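Local coordinates for uncharacterized protein (Klebsiella pneumoniae, PDB 2A2L), which is of unknown function but belongs to the HbpS-like family, named for a haem-degrading protein, and may share some haem-related role, at residues L64-H78 against N97-P109. Numbering follows the deposited sequence.
Sequences LNKAWSACSLKQGTH and NQQRIIIFGGGLP
Arg100 lays its guanidinium flat on the indole of Trp68, CZ standing 3.8 Å from the centroid of the five-membered ring in a cation-pi stack, with the planes 18° apart. A bend at chi3 (81°) turns the group side-on to Asn65, whose OD1 takes both Arg100 NE, at 2.8 Å, and Arg100 NH2, at 3.1 Å. Both bonds lie in the guanidinium plane, so amide and indole together fix its rotation. Ser72 CB covers the opposite face of the indole. This is a more open side of the contact: Arg100 and Leu64, which only brushes NH2 with CD2, are partly exposed.

On the neighbouring flank of the helix, packing closes in. Ser69 OG accepts the backbone N-H of Ile102 at 2.9 Å, while Ile102 wedges CG1 against the backbone of Asn65 and Lys66 and sets CG2 beside Lys66 CG. Gly106 and Gly107 let the chain pass close to the helix: Gly107 CA sits 3.7 Å from Lys66 O, where a CB would collide, and Ala70 CB rests on the backbone of Gly107 and Leu108. Beyond the helix, Thr77 OG1, placed between its own N and carbonyl carbon (chi1 60°), donates to Phe104 O at 2.6 Å, and Thr77 N reaches Gly107 O. A water joins Gly106 N and Gly107 O to His78 N and ND1.

Extended Lys66 runs past Phe104 to give NZ to Gly105 O at 3.1 Å, and the same ammonium salt-bridges Asp130 and bonds Val122 O. Helix 59-72 runs obliquely over strand 107-111, outermost in this chain's antiparallel sheet, in roughly its direction, touching strands 116-123 and 36-41 as well, while Leu108 packs on helix 127-143 and Trp68 meets Ser58 of a second subunit.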
loop_
_atom_site.group_PDB
_atom_site.type_symbol
_atom_site.label_atom_id
_atom_site.label_comp_id
_atom_site.label_asym_id
_atom_site.label_seq_id
_atom_site.Cartn_x
_atom_site.Cartn_y
_atom_site.Cartn_z
ATOM N N LEU A 64 4.958 -18.151 -2.542
ATOM C CA LEU A 64 5.824 -17.469 -1.548
ATOM C C LEU A 64 5.160 -17.328 -0.184
ATOM O O LEU A 64 5.708 -17.721 0.838
ATOM C CB LEU A 64 6.299 -16.100 -2.058
ATOM C CG LEU A 64 7.323 -15.347 -1.197
ATOM C CD1 LEU A 64 8.619 -16.139 -1.085
ATOM C CD2 LEU A 64 7.584 -13.900 -1.683
ATOM N N ASN A 65 3.958 -16.794 -0.146
ATOM C CA ASN A 65 3.343 -16.560 1.161
ATOM C C ASN A 65 2.924 -17.792 1.925
ATOM O O ASN A 65 2.865 -17.760 3.145
ATOM C CB ASN A 65 2.205 -15.572 1.051
ATOM C CG ASN A 65 2.672 -14.258 0.549
ATOM O OD1 ASN A 65 3.752 -13.769 0.939
ATOM N ND2 ASN A 65 1.893 -13.672 -0.337
ATOM N N LYS A 66 2.641 -18.868 1.203
ATOM C CA LYS A 66 2.456 -20.166 1.832
ATOM C C LYS A 66 3.722 -20.573 2.538
ATOM O O LYS A 66 3.648 -21.103 3.621
ATOM C CB LYS A 66 2.050 -21.242 0.819
ATOM C CG LYS A 66 0.616 -21.117 0.327
ATOM C CD LYS A 66 0.340 -22.077 -0.819
ATOM C CE LYS A 66 -1.151 -22.323 -1.031
ATOM N NZ LYS A 66 -1.334 -23.262 -2.181
ATOM N N ALA A 67 4.883 -20.304 1.941
ATOM C CA ALA A 67 6.144 -20.680 2.584
ATOM C C ALA A 67 6.342 -19.802 3.819
ATOM O O ALA A 67 6.606 -20.297 4.922
ATOM C CB ALA A 67 7.338 -20.556 1.615
ATOM N N TRP A 68 6.193 -18.496 3.626
ATOM C CA TRP A 68 6.343 -17.551 4.713
ATOM C C TRP A 68 5.343 -17.811 5.832
ATOM O O TRP A 68 5.687 -17.642 7.001
ATOM C CB TRP A 68 6.278 -16.111 4.208
ATOM C CG TRP A 68 6.391 -15.094 5.302
ATOM C CD1 TRP A 68 7.539 -14.491 5.763
ATOM C CD2 TRP A 68 5.316 -14.553 6.074
ATOM N NE1 TRP A 68 7.239 -13.619 6.775
ATOM C CE2 TRP A 68 5.883 -13.642 6.996
ATOM C CE3 TRP A 68 3.931 -14.786 6.112
ATOM C CZ2 TRP A 68 5.114 -12.940 7.928
ATOM C CZ3 TRP A 68 3.167 -14.094 7.049
ATOM C CH2 TRP A 68 3.764 -13.176 7.942
ATOM N N SER A 69 4.126 -18.233 5.481
ATOM C CA SER A 69 3.127 -18.599 6.480
ATOM C C SER A 69 3.490 -19.880 7.223
ATOM O O SER A 69 3.410 -19.947 8.445
ATOM C CB SER A 69 1.748 -18.750 5.838
ATOM O OG SER A 69 1.211 -17.500 5.459
ATOM N N ALA A 70 3.888 -20.897 6.469
ATOM C CA ALA A 70 4.374 -22.138 7.043
ATOM C C ALA A 70 5.567 -21.981 8.010
ATOM O O ALA A 70 5.649 -22.676 9.030
ATOM C CB ALA A 70 4.700 -23.109 5.954
ATOM N N CYS A 71 6.484 -21.073 7.686
ATOM C CA CYS A 71 7.649 -20.812 8.532
ATOM C C CYS A 71 7.249 -19.943 9.712
ATOM O O CYS A 71 7.715 -20.153 10.816
ATOM C CB CYS A 71 8.735 -20.072 7.738
ATOM S SG CYS A 71 10.222 -19.668 8.708
ATOM N N SER A 72 6.427 -18.930 9.459
ATOM C CA SER A 72 6.154 -17.925 10.469
ATOM C C SER A 72 5.299 -18.559 11.577
ATOM O O SER A 72 5.693 -18.518 12.743
ATOM C CB SER A 72 5.553 -16.662 9.828
ATOM O OG SER A 72 5.042 -15.742 10.782
ATOM N N LEU A 73 4.195 -19.223 11.200
ATOM C CA LEU A 73 3.276 -19.886 12.167
ATOM C C LEU A 73 3.662 -21.332 12.570
ATOM O O LEU A 73 2.962 -21.978 13.353
ATOM C CB LEU A 73 1.836 -19.893 11.644
ATOM C CG LEU A 73 1.113 -18.631 11.175
ATOM C CD1 LEU A 73 0.366 -18.952 9.893
ATOM C CD2 LEU A 73 0.121 -18.153 12.221
ATOM N N LYS A 74 4.759 -21.821 12.005
ATOM C CA LYS A 74 5.401 -23.085 12.393
ATOM C C LYS A 74 4.546 -24.319 12.175
ATOM O O LYS A 74 4.594 -25.257 12.960
ATOM C CB LYS A 74 5.956 -23.020 13.833
ATOM C CG LYS A 74 7.015 -21.921 14.031
ATOM C CD LYS A 74 7.345 -21.659 15.503
ATOM C CE LYS A 74 7.786 -20.204 15.694
ATOM N NZ LYS A 74 8.561 -19.960 16.936
ATOM N N GLN A 75 3.770 -24.325 11.102
ATOM C CA GLN A 75 2.866 -25.431 10.826
ATOM C C GLN A 75 2.409 -25.352 9.359
ATOM O O GLN A 75 2.672 -24.365 8.679
ATOM C CB GLN A 75 1.661 -25.352 11.751
ATOM C CG GLN A 75 0.826 -24.095 11.505
ATOM C CD GLN A 75 -0.392 -24.041 12.390
ATOM O OE1 GLN A 75 -1.499 -24.382 11.966
ATOM N NE2 GLN A 75 -0.197 -23.631 13.636
ATOM N N GLY A 76 1.733 -26.379 8.859
ATOM C CA GLY A 76 1.216 -26.324 7.496
ATOM C C GLY A 76 0.116 -25.289 7.376
ATOM O O GLY A 76 -0.678 -25.123 8.293
ATOM N N THR A 77 0.051 -24.600 6.242
ATOM C CA THR A 77 -1.104 -23.748 5.951
ATOM C C THR A 77 -2.463 -24.491 5.963
ATOM O O THR A 77 -3.532 -23.866 6.095
ATOM C CB THR A 77 -0.915 -22.901 4.653
ATOM O OG1 THR A 77 -0.711 -23.744 3.506
ATOM C CG2 THR A 77 0.269 -21.928 4.803
ATOM N N HIS A 78 -2.413 -25.826 5.879
ATOM C CA HIS A 78 -3.628 -26.634 5.929
ATOM C C HIS A 78 -4.144 -26.768 7.346
ATOM O O HIS A 78 -5.301 -27.111 7.555
ATOM C CB HIS A 78 -3.439 -28.019 5.275
ATOM C CG HIS A 78 -2.477 -28.917 5.990
ATOM N ND1 HIS A 78 -1.114 -28.718 5.971
ATOM C CD2 HIS A 78 -2.682 -30.030 6.731
ATOM C CE1 HIS A 78 -0.519 -29.670 6.666
ATOM N NE2 HIS A 78 -1.449 -30.477 7.142
ATOM N N ASN A 97 -1.084 -9.103 8.716
ATOM C CA ASN A 97 0.189 -9.229 8.021
ATOM C C ASN A 97 0.167 -8.937 6.525
ATOM O O ASN A 97 0.754 -9.683 5.738
ATOM C CB ASN A 97 0.766 -10.613 8.265
ATOM C CG ASN A 97 1.288 -10.757 9.630
ATOM O OD1 ASN A 97 2.419 -10.383 9.894
ATOM N ND2 ASN A 97 0.462 -11.265 10.539
ATOM N N GLN A 98 -0.541 -7.876 6.146
ATOM C CA GLN A 98 -0.711 -7.484 4.752
ATOM C C GLN A 98 -1.338 -8.607 3.908
ATOM O O GLN A 98 -1.093 -8.704 2.697
ATOM C CB GLN A 98 0.626 -6.996 4.156
ATOM C CG GLN A 98 1.040 -5.572 4.569
ATOM C CD GLN A 98 1.170 -5.399 6.076
ATOM O OE1 GLN A 98 1.900 -6.145 6.742
ATOM N NE2 GLN A 98 0.444 -4.427 6.627
ATOM N N GLN A 99 -2.152 -9.436 4.562
ATOM C CA GLN A 99 -2.748 -10.623 3.956
ATOM C C GLN A 99 -1.725 -11.654 3.441
ATOM O O GLN A 99 -1.965 -12.327 2.447
ATOM C CB GLN A 99 -3.786 -10.240 2.899
ATOM C CG GLN A 99 -4.924 -9.311 3.417
ATOM C CD GLN A 99 -4.542 -7.804 3.585
ATOM O OE1 GLN A 99 -3.886 -7.182 2.725
ATOM N NE2 GLN A 99 -4.963 -7.227 4.705
ATOM N N ARG A 100 -0.591 -11.807 4.134
ATOM C CA ARG A 100 0.435 -12.775 3.724
ATOM C C ARG A 100 0.122 -14.148 4.261
ATOM O O ARG A 100 0.715 -15.135 3.803
ATOM C CB ARG A 100 1.833 -12.371 4.215
ATOM C CG ARG A 100 2.456 -11.199 3.479
ATOM C CD ARG A 100 3.956 -11.119 3.744
ATOM N NE ARG A 100 4.684 -12.048 2.889
ATOM C CZ ARG A 100 5.983 -12.306 2.999
ATOM N NH1 ARG A 100 6.695 -11.684 3.932
ATOM N NH2 ARG A 100 6.562 -13.175 2.169
ATOM N N ILE A 101 -0.767 -14.220 5.255
ATOM C CA ILE A 101 -1.090 -15.516 5.861
ATOM C C ILE A 101 -2.013 -16.338 4.964
ATOM O O ILE A 101 -3.161 -15.965 4.740
ATOM C CB ILE A 101 -1.616 -15.436 7.320
ATOM C CG1 ILE A 101 -0.504 -14.948 8.252
ATOM C CG2 ILE A 101 -2.063 -16.820 7.794
ATOM C CD1 ILE A 101 -0.982 -14.569 9.635
ATOM N N ILE A 102 -1.493 -17.439 4.431
ATOM C CA ILE A 102 -2.305 -18.301 3.582
ATOM C C ILE A 102 -2.981 -19.378 4.391
ATOM O O ILE A 102 -2.412 -19.867 5.363
ATOM C CB ILE A 102 -1.529 -18.884 2.392
ATOM C CG1 ILE A 102 -0.754 -17.782 1.659
ATOM C CG2 ILE A 102 -2.490 -19.539 1.407
ATOM C CD1 ILE A 102 -1.661 -16.746 1.039
ATOM N N ILE A 103 -4.217 -19.712 4.022
ATOM C CA ILE A 103 -5.101 -20.461 4.916
ATOM C C ILE A 103 -5.668 -21.687 4.220
ATOM O O ILE A 103 -6.625 -22.294 4.692
ATOM C CB ILE A 103 -6.269 -19.580 5.477
ATOM C CG1 ILE A 103 -7.036 -18.897 4.339
ATOM C CG2 ILE A 103 -5.737 -18.583 6.491
ATOM C CD1 ILE A 103 -8.381 -18.368 4.724
ATOM N N PHE A 104 -5.085 -22.046 3.087
ATOM C CA PHE A 104 -5.342 -23.353 2.494
ATOM C C PHE A 104 -4.020 -24.061 2.259
ATOM O O PHE A 104 -2.964 -23.414 2.175
ATOM C CB PHE A 104 -6.194 -23.261 1.218
ATOM C CG PHE A 104 -5.858 -22.085 0.342
ATOM C CD1 PHE A 104 -4.892 -22.192 -0.665
ATOM C CD2 PHE A 104 -6.498 -20.870 0.517
ATOM C CE1 PHE A 104 -4.578 -21.098 -1.461
ATOM C CE2 PHE A 104 -6.175 -19.766 -0.271
ATOM C CZ PHE A 104 -5.219 -19.887 -1.268
ATOM N N GLY A 105 -4.087 -25.391 2.183
ATOM C CA GLY A 105 -2.909 -26.230 2.107
ATOM C C GLY A 105 -1.975 -25.857 0.973
ATOM O O GLY A 105 -2.393 -25.250 -0.019
ATOM N N GLY A 106 -0.705 -26.213 1.127
ATOM C CA GLY A 106 0.265 -26.001 0.073
ATOM C C GLY A 106 1.574 -25.453 0.589
ATOM O O GLY A 106 2.517 -25.273 -0.180
ATOM N N GLY A 107 1.623 -25.178 1.897
ATOM C CA GLY A 107 2.785 -24.576 2.530
ATOM C C GLY A 107 3.169 -25.465 3.679
ATOM O O GLY A 107 2.318 -25.813 4.481
ATOM N N LEU A 108 4.432 -25.872 3.742
ATOM C CA LEU A 108 4.906 -26.702 4.858
ATOM C C LEU A 108 6.175 -26.119 5.478
ATOM O O LEU A 108 7.033 -25.632 4.761
ATOM C CB LEU A 108 5.137 -28.154 4.404
ATOM C CG LEU A 108 3.868 -28.971 4.139
ATOM C CD1 LEU A 108 4.180 -30.291 3.497
ATOM C CD2 LEU A 108 3.045 -29.188 5.414
ATOM N N PRO A 109 6.283 -26.136 6.815
ATOM C CA PRO A 109 7.574 -25.880 7.453
ATOM C C PRO A 109 8.560 -27.038 7.256
ATOM O O PRO A 109 8.154 -28.193 7.131
ATOM C CB PRO A 109 7.198 -25.739 8.925
ATOM C CG PRO A 109 5.997 -26.593 9.058
ATOM C CD PRO A 109 5.222 -26.350 7.810
HETATM O O HOH W 1 -0.222 -27.020 4.017
#